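Homoprotocatechuate 2,3-dioxygenase (PDB 4Z6M) catalyses the iron(II)-dependent extradiol ring cleavage of the catechol homoprotocatechuate with molecular oxygen. Local coordinates at residues V177-Q182 / H248-A253; G297-P302 / K357-G362; E48-L53 / N63-K68. The protein carries 1 engineered substitution. One frame throughout, in Å; residues are numbered along the deposited sequence.

Interactions 1 and 3 belong to two different copies of the glyoxalase/dioxygenase fold and lie on opposite sides of the chain's centre, about 31 Å apart between centres. Interaction 1 is fully buried near the iron and mainly polar: one carboxylate grips the turn of residues 249-252. Interaction 3 is a hairpin held by antiparallel backbone bonds, ending in a bulge, with one apolar face in the interior and a polar end reaching the surface. Interaction 2 joins residues 297-302 to the C-terminal residues 357-362, away from the iron and at a subunit boundary. It has no hydrogen bond between its segments, which meet by van der Waals contacts of prolines and aliphatic atoms, unlike interaction 1's hydrogen-bonded carboxylate.

Interaction 1. Residues V177-Q182 / H248-A253; sequences VTEDIQ and HGVSNA
Glu179 OE2 takes the backbone N-H of Ser251 at an N to OE2 distance of 2.9 Å. Tyr273 OH, outside the two segments, is a second partner of OE2. The Ser251 donor arrives from above the carboxylate plane, 61° out of it. Glu179 OE1 comes to 3.3 Å from Val250 CA, and Trp285 NE1 bonds it from outside, so both oxygens are held in the buried site. The Glu179 and Val250 side chains pass each other head to tail, and Val250 CG1 packs 3.6 Å from Glu179 CB. That methyl stands anti to its own backbone nitrogen (chi1 173°), which turns it against the glutamate stem. Residues 249-252 form a type II beta turn, whose central peptide offers the Ser251 N-H to the glutamate. The turn links two strands of the C-terminal module of a vicinal oxygen chelate fold, and it brings the side chain of Ser251 to about 7 Å from the iron(II). Next to the turn, His248 bonds the metal ligand Glu267. Packing is looser toward Ile181, whose CG1 comes no nearer than 4.2 Å to Val250 CG2. By the carboxylate, a water bridges Glu179 OE2 and Gly249 O, donating to both, at 2.8 Å and 3.1 Å respectively. Ser251 OG donates to Val250 O and accepts from Ala253 N just past the beta turn, forming an ST turn.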
# COMPACT_ATOMS: atom_id res chain seq x y z
N VAL A 177 -15.12 26.32 -9.10
CA VAL A 177 -15.76 25.03 -9.32
C VAL A 177 -14.81 24.12 -10.07
O VAL A 177 -14.15 24.53 -11.02
CB VAL A 177 -17.10 25.17 -10.06
CG1 VAL A 177 -17.68 23.82 -10.45
CG2 VAL A 177 -18.06 25.94 -9.17
N THR A 178 -14.74 22.88 -9.61
CA THR A 178 -13.92 21.85 -10.22
C THR A 178 -14.77 20.85 -10.94
O THR A 178 -14.51 20.57 -12.09
CB THR A 178 -13.04 21.19 -9.15
OG1 THR A 178 -13.88 20.75 -8.07
CG2 THR A 178 -12.04 22.17 -8.65
N GLU A 179 -15.75 20.28 -10.26
CA GLU A 179 -16.64 19.30 -10.87
C GLU A 179 -18.09 19.56 -10.48
O GLU A 179 -18.36 20.21 -9.47
CB GLU A 179 -16.24 17.89 -10.44
CG GLU A 179 -14.77 17.58 -10.72
CD GLU A 179 -14.46 16.11 -10.88
OE1 GLU A 179 -15.32 15.39 -11.38
OE2 GLU A 179 -13.33 15.65 -10.52
N ASP A 180 -19.02 19.04 -11.27
CA ASP A 180 -20.44 19.13 -10.95
C ASP A 180 -21.20 17.98 -11.58
O ASP A 180 -20.65 17.22 -12.40
CB ASP A 180 -21.01 20.50 -11.28
CG ASP A 180 -21.08 20.82 -12.75
OD1 ASP A 180 -20.49 20.15 -13.59
OD2 ASP A 180 -21.71 21.84 -13.06
N ILE A 181 -22.46 17.85 -11.14
CA ILE A 181 -23.34 16.83 -11.68
C ILE A 181 -24.61 17.53 -12.16
O ILE A 181 -25.24 18.25 -11.39
CB ILE A 181 -23.71 15.77 -10.61
CG1 ILE A 181 -22.47 14.97 -10.20
CG2 ILE A 181 -24.81 14.83 -11.10
CD1 ILE A 181 -22.70 14.01 -9.04
N GLN A 182 -24.98 17.26 -13.41
CA GLN A 182 -26.17 17.84 -14.03
C GLN A 182 -26.94 16.78 -14.78
O GLN A 182 -26.43 15.69 -14.99
CB GLN A 182 -25.78 18.97 -14.99
CG GLN A 182 -25.08 20.13 -14.33
CD GLN A 182 -24.86 21.29 -15.27
OE1 GLN A 182 -25.69 21.57 -16.16
NE2 GLN A 182 -23.79 21.99 -15.07
N HIS A 248 -14.32 7.44 -5.92
CA HIS A 248 -15.27 8.40 -6.47
C HIS A 248 -15.00 8.58 -7.97
O HIS A 248 -13.85 8.51 -8.41
CB HIS A 248 -15.08 9.75 -5.83
CG HIS A 248 -15.67 9.90 -4.47
ND1 HIS A 248 -16.98 9.58 -4.17
CD2 HIS A 248 -15.14 10.42 -3.33
CE1 HIS A 248 -17.22 9.89 -2.90
NE2 HIS A 248 -16.12 10.42 -2.38
N GLY A 249 -16.04 8.84 -8.73
CA GLY A 249 -15.88 9.39 -10.07
C GLY A 249 -15.45 10.84 -9.97
O GLY A 249 -14.30 11.21 -10.24
N VAL A 250 -16.40 11.65 -9.54
CA VAL A 250 -16.12 13.04 -9.22
C VAL A 250 -15.04 13.05 -8.13
O VAL A 250 -15.18 12.39 -7.11
CB VAL A 250 -17.36 13.74 -8.66
CG1 VAL A 250 -17.00 15.12 -8.19
CG2 VAL A 250 -18.49 13.81 -9.69
N SER A 251 -13.98 13.79 -8.38
CA SER A 251 -12.78 13.94 -7.52
C SER A 251 -11.72 12.87 -7.70
O SER A 251 -10.56 13.13 -7.35
CB SER A 251 -13.10 14.11 -6.04
OG SER A 251 -13.29 12.84 -5.39
N ASN A 252 -12.10 11.67 -8.17
CA ASN A 252 -11.16 10.54 -8.32
C ASN A 252 -10.56 10.04 -6.99
O ASN A 252 -9.62 9.29 -7.03
CB ASN A 252 -10.03 10.89 -9.27
CG ASN A 252 -9.23 9.70 -9.74
OD1 ASN A 252 -9.80 8.63 -10.05
ND2 ASN A 252 -7.92 9.87 -9.85
N ALA A 253 -11.11 10.46 -5.85
CA ALA A 253 -10.53 10.09 -4.57
C ALA A 253 -11.05 8.75 -4.08
O ALA A 253 -12.19 8.34 -4.37
CB ALA A 253 -10.85 11.15 -3.54
O HOH W 1 -12.37 13.30 -11.59

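Interaction 2. Residues G297-P302 / K357-G362; sequences GNPVVP and KGFKLG
The Phe359 ring meets the ring of Pro299 obliquely, with Phe359 CD2 4.2 Å from Pro299 CG, and it also meets Phe359 of a neighbouring subunit with the two planes at about 25°. Beside these rings the backbone continues a beta sheet across the interface: Lys360 and Leu361, in the C-terminal strand, pair antiparallel with a strand of that subunit. Inside the chain, residues 297-302 and 357-361 run in nearly the same direction, 13° apart, yet share no hydrogen bond. The Asn298 and Lys357 side chains cross at about a right angle, with Lys357 CE 3.3 Å from Asn298 OD1. A bend at chi2 (-67°) turns the lysine chain along the loop, where CG packs 3.7 Å from Pro299 CD and CE sits 3.4 Å from Gly297 O. The nitrogens find partners outside the two segments: Lys357 NZ bonds Trp296 O and Ile241 O of the neighbouring subunit, while Asn298 ND2 bonds Gly244 O of that same subunit. At the far end the side chains of Pro302 and Leu361 lie alongside each other, pointing opposite ways, with Pro302 CG 4.1 Å from Leu361 CD2.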
# COMPACT_ATOMS: atom_id res chain seq x y z
N GLY A 297 -19.25 1.53 -9.81
CA GLY A 297 -20.65 1.30 -10.02
C GLY A 297 -21.42 0.79 -8.81
O GLY A 297 -22.58 0.45 -8.93
N ASN A 298 -20.78 0.74 -7.64
CA ASN A 298 -21.49 0.29 -6.46
C ASN A 298 -22.60 1.30 -6.14
O ASN A 298 -22.47 2.50 -6.41
CB ASN A 298 -20.54 0.10 -5.26
CG ASN A 298 -19.84 -1.24 -5.32
OD1 ASN A 298 -20.43 -2.22 -5.75
ND2 ASN A 298 -18.60 -1.29 -4.89
N PRO A 299 -23.72 0.80 -5.62
CA PRO A 299 -24.87 1.67 -5.42
C PRO A 299 -24.66 2.68 -4.29
O PRO A 299 -24.01 2.38 -3.31
CB PRO A 299 -26.00 0.69 -5.07
CG PRO A 299 -25.28 -0.45 -4.41
CD PRO A 299 -24.01 -0.60 -5.23
N VAL A 300 -25.22 3.88 -4.44
CA VAL A 300 -25.19 4.88 -3.38
C VAL A 300 -26.31 4.57 -2.41
O VAL A 300 -27.47 4.49 -2.79
CB VAL A 300 -25.33 6.30 -3.96
CG1 VAL A 300 -25.30 7.35 -2.86
CG2 VAL A 300 -24.20 6.56 -4.95
N VAL A 301 -25.93 4.37 -1.15
CA VAL A 301 -26.88 4.02 -0.13
C VAL A 301 -27.90 5.16 0.05
O VAL A 301 -27.56 6.33 -0.00
CB VAL A 301 -26.15 3.69 1.21
CG1 VAL A 301 -25.06 2.64 1.01
CG2 VAL A 301 -25.60 4.93 1.84
N PRO A 302 -29.17 4.83 0.23
CA PRO A 302 -30.22 5.87 0.21
C PRO A 302 -30.05 6.92 1.32
O PRO A 302 -30.34 8.10 1.10
CB PRO A 302 -31.53 5.08 0.34
CG PRO A 302 -31.14 3.68 0.64
CD PRO A 302 -29.73 3.47 0.23
N LYS A 357 -26.10 -3.44 -9.01
CA LYS A 357 -25.62 -4.65 -8.34
C LYS A 357 -26.72 -5.50 -7.72
O LYS A 357 -26.48 -6.32 -6.83
CB LYS A 357 -24.55 -4.33 -7.28
CG LYS A 357 -23.49 -3.32 -7.64
CD LYS A 357 -22.55 -3.76 -8.73
CE LYS A 357 -21.40 -2.77 -8.89
NZ LYS A 357 -20.74 -2.87 -10.21
N GLY A 358 -27.95 -5.34 -8.20
CA GLY A 358 -29.03 -6.25 -7.82
C GLY A 358 -29.94 -5.79 -6.70
O GLY A 358 -30.76 -6.57 -6.24
N PHE A 359 -29.80 -4.54 -6.26
CA PHE A 359 -30.52 -4.01 -5.10
C PHE A 359 -31.62 -3.02 -5.49
O PHE A 359 -31.50 -2.30 -6.47
CB PHE A 359 -29.56 -3.34 -4.12
CG PHE A 359 -28.55 -4.28 -3.54
CD1 PHE A 359 -28.95 -5.34 -2.73
CD2 PHE A 359 -27.19 -4.13 -3.83
CE1 PHE A 359 -28.00 -6.22 -2.21
CE2 PHE A 359 -26.25 -4.99 -3.30
CZ PHE A 359 -26.66 -6.04 -2.50
N LYS A 360 -32.69 -3.00 -4.70
CA LYS A 360 -33.70 -1.93 -4.68
C LYS A 360 -33.60 -1.20 -3.36
O LYS A 360 -32.86 -1.62 -2.46
CB LYS A 360 -35.12 -2.52 -4.79
CG LYS A 360 -35.63 -2.73 -6.20
CD LYS A 360 -37.11 -3.10 -6.25
CE LYS A 360 -37.62 -3.84 -5.01
NZ LYS A 360 -38.99 -4.41 -5.21
N LEU A 361 -34.37 -0.12 -3.21
CA LEU A 361 -34.35 0.61 -1.94
C LEU A 361 -35.17 -0.08 -0.87
O LEU A 361 -36.27 -0.52 -1.14
CB LEU A 361 -34.83 2.04 -2.16
CG LEU A 361 -33.92 2.84 -3.12
CD1 LEU A 361 -34.07 4.33 -2.89
CD2 LEU A 361 -32.45 2.44 -3.03
N GLY A 362 -34.62 -0.17 0.34
CA GLY A 362 -35.29 -0.81 1.47
C GLY A 362 -36.36 0.07 2.10
O GLY A 362 -36.59 1.19 1.65

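Interaction 3. Residues E48-L53 / N63-K68; sequences ENQIYL and NLVLTK
Gln50 reaches across to Thr67 along the polar end of a hairpin, and each of its atoms meets something. Its CB lies 3.6 Å from Leu66 O. Next, CG passes 3.7 Å from Thr67 OG1; it sits beside the backbone nitrogen (chi1 -64°), and the extended chain beyond it runs parallel to the Thr67 side chain. At the tip NE2 donates to Thr67 OG1 at 3.0 Å, with the hydroxyl nearly in the amide plane, while OE1 accepts from Tyr52 OH at 2.7 Å, the donor lying above the carbonyl plane. The amide is thus held at both ends and its rotation fixed. Thr67 OG1 has a further partner in Glu22, and Tyr52 OH has one in Lys110 N. Next along this face, Val65 CG1 rests over the Tyr52 ring in a CH-pi contact, 4.0 Å from the ring centroid and 15° off the normal, toward the rim. The strands, antiparallel at 173°, are neighbours in the sheet of the first glyoxalase/dioxygenase-family domain, a vicinal oxygen chelate fold. Their backbones are joined by paired bonds between Ile51 and Leu66 and between Leu53 and Leu64. The opposite face is apolar: Leu53 CD1 lies 3.9 Å from Leu66 CD1, and Leu53, Leu64 and Leu66 all pack on Tyr35 of helix 28-38. At the start of strand 64-68 there is a classic beta bulge, in which Leu53 O accepts both Asn63 N at 2.8 Å and Leu64 N at 3.1 Å.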
# COMPACT_ATOMS: atom_id res chain seq x y z
N GLU A 48 -14.58 19.46 30.39
CA GLU A 48 -15.83 18.76 30.57
C GLU A 48 -16.88 19.09 29.51
O GLU A 48 -17.91 18.42 29.44
CB GLU A 48 -16.39 19.06 31.97
CG GLU A 48 -15.45 18.69 33.12
CD GLU A 48 -15.26 17.20 33.29
OE1 GLU A 48 -16.00 16.40 32.66
OE2 GLU A 48 -14.37 16.80 34.10
N ASN A 49 -16.66 20.19 28.79
CA ASN A 49 -17.61 20.68 27.80
C ASN A 49 -17.18 20.57 26.34
O ASN A 49 -18.03 20.57 25.45
CB ASN A 49 -17.89 22.15 28.10
CG ASN A 49 -18.69 22.31 29.37
OD1 ASN A 49 -19.79 21.80 29.46
ND2 ASN A 49 -18.12 22.96 30.35
N GLN A 50 -15.86 20.49 26.10
CA GLN A 50 -15.34 20.52 24.73
C GLN A 50 -14.12 19.64 24.59
O GLN A 50 -13.34 19.48 25.52
CB GLN A 50 -14.94 21.94 24.32
CG GLN A 50 -16.07 22.94 24.26
CD GLN A 50 -15.59 24.30 23.76
OE1 GLN A 50 -14.68 24.90 24.32
NE2 GLN A 50 -16.18 24.77 22.68
N ILE A 51 -13.95 19.11 23.39
CA ILE A 51 -12.74 18.42 22.99
C ILE A 51 -12.26 19.02 21.69
O ILE A 51 -13.02 19.15 20.74
CB ILE A 51 -12.97 16.91 22.81
CG1 ILE A 51 -13.53 16.31 24.11
CG2 ILE A 51 -11.68 16.22 22.38
CD1 ILE A 51 -14.06 14.92 23.96
N TYR A 52 -11.00 19.40 21.67
CA TYR A 52 -10.37 20.04 20.52
C TYR A 52 -9.40 19.03 19.92
O TYR A 52 -8.52 18.53 20.61
CB TYR A 52 -9.57 21.27 20.95
CG TYR A 52 -10.43 22.43 21.40
CD1 TYR A 52 -11.06 22.42 22.64
CD2 TYR A 52 -10.57 23.56 20.60
CE1 TYR A 52 -11.86 23.49 23.05
CE2 TYR A 52 -11.35 24.63 21.00
CZ TYR A 52 -11.99 24.60 22.23
OH TYR A 52 -12.79 25.67 22.59
N LEU A 53 -9.58 18.73 18.63
CA LEU A 53 -8.88 17.65 17.96
C LEU A 53 -8.19 18.14 16.70
O LEU A 53 -8.70 19.03 16.01
CB LEU A 53 -9.86 16.56 17.54
CG LEU A 53 -10.62 15.90 18.70
CD1 LEU A 53 -11.79 15.08 18.17
CD2 LEU A 53 -9.67 15.05 19.53
N ASN A 63 -8.59 21.00 14.08
CA ASN A 63 -9.43 20.79 12.90
C ASN A 63 -10.88 20.47 13.26
O ASN A 63 -11.75 20.46 12.36
CB ASN A 63 -8.90 19.67 12.03
CG ASN A 63 -7.51 19.94 11.48
OD1 ASN A 63 -6.60 19.13 11.68
ND2 ASN A 63 -7.34 21.06 10.79
N LEU A 64 -11.14 20.14 14.52
CA LEU A 64 -12.47 19.71 14.92
C LEU A 64 -12.65 20.08 16.39
O LEU A 64 -11.81 19.76 17.22
CB LEU A 64 -12.64 18.21 14.72
CG LEU A 64 -14.01 17.60 14.95
CD1 LEU A 64 -15.03 18.16 13.96
CD2 LEU A 64 -13.94 16.09 14.81
N VAL A 65 -13.74 20.79 16.69
CA VAL A 65 -14.14 21.08 18.06
C VAL A 65 -15.44 20.35 18.31
O VAL A 65 -16.43 20.55 17.59
CB VAL A 65 -14.32 22.59 18.31
CG1 VAL A 65 -14.61 22.83 19.79
CG2 VAL A 65 -13.07 23.34 17.89
N LEU A 66 -15.46 19.49 19.32
CA LEU A 66 -16.68 18.84 19.77
C LEU A 66 -17.17 19.60 21.00
O LEU A 66 -16.44 19.72 21.99
CB LEU A 66 -16.42 17.38 20.15
CG LEU A 66 -15.69 16.54 19.11
CD1 LEU A 66 -15.43 15.15 19.66
CD2 LEU A 66 -16.46 16.51 17.79
N THR A 67 -18.38 20.14 20.92
CA THR A 67 -18.96 20.97 21.99
C THR A 67 -20.21 20.28 22.50
O THR A 67 -21.11 20.00 21.73
CB THR A 67 -19.27 22.39 21.47
OG1 THR A 67 -18.05 23.04 21.11
CG2 THR A 67 -20.00 23.22 22.51
N LYS A 68 -20.28 20.04 23.80
CA LYS A 68 -21.45 19.44 24.39
C LYS A 68 -22.64 20.40 24.27
O LYS A 68 -22.51 21.59 24.54
CB LYS A 68 -21.19 19.15 25.87
CG LYS A 68 -22.31 18.46 26.62
CD LYS A 68 -21.91 18.36 28.09
CE LYS A 68 -23.10 17.98 28.97
NZ LYS A 68 -23.82 16.79 28.44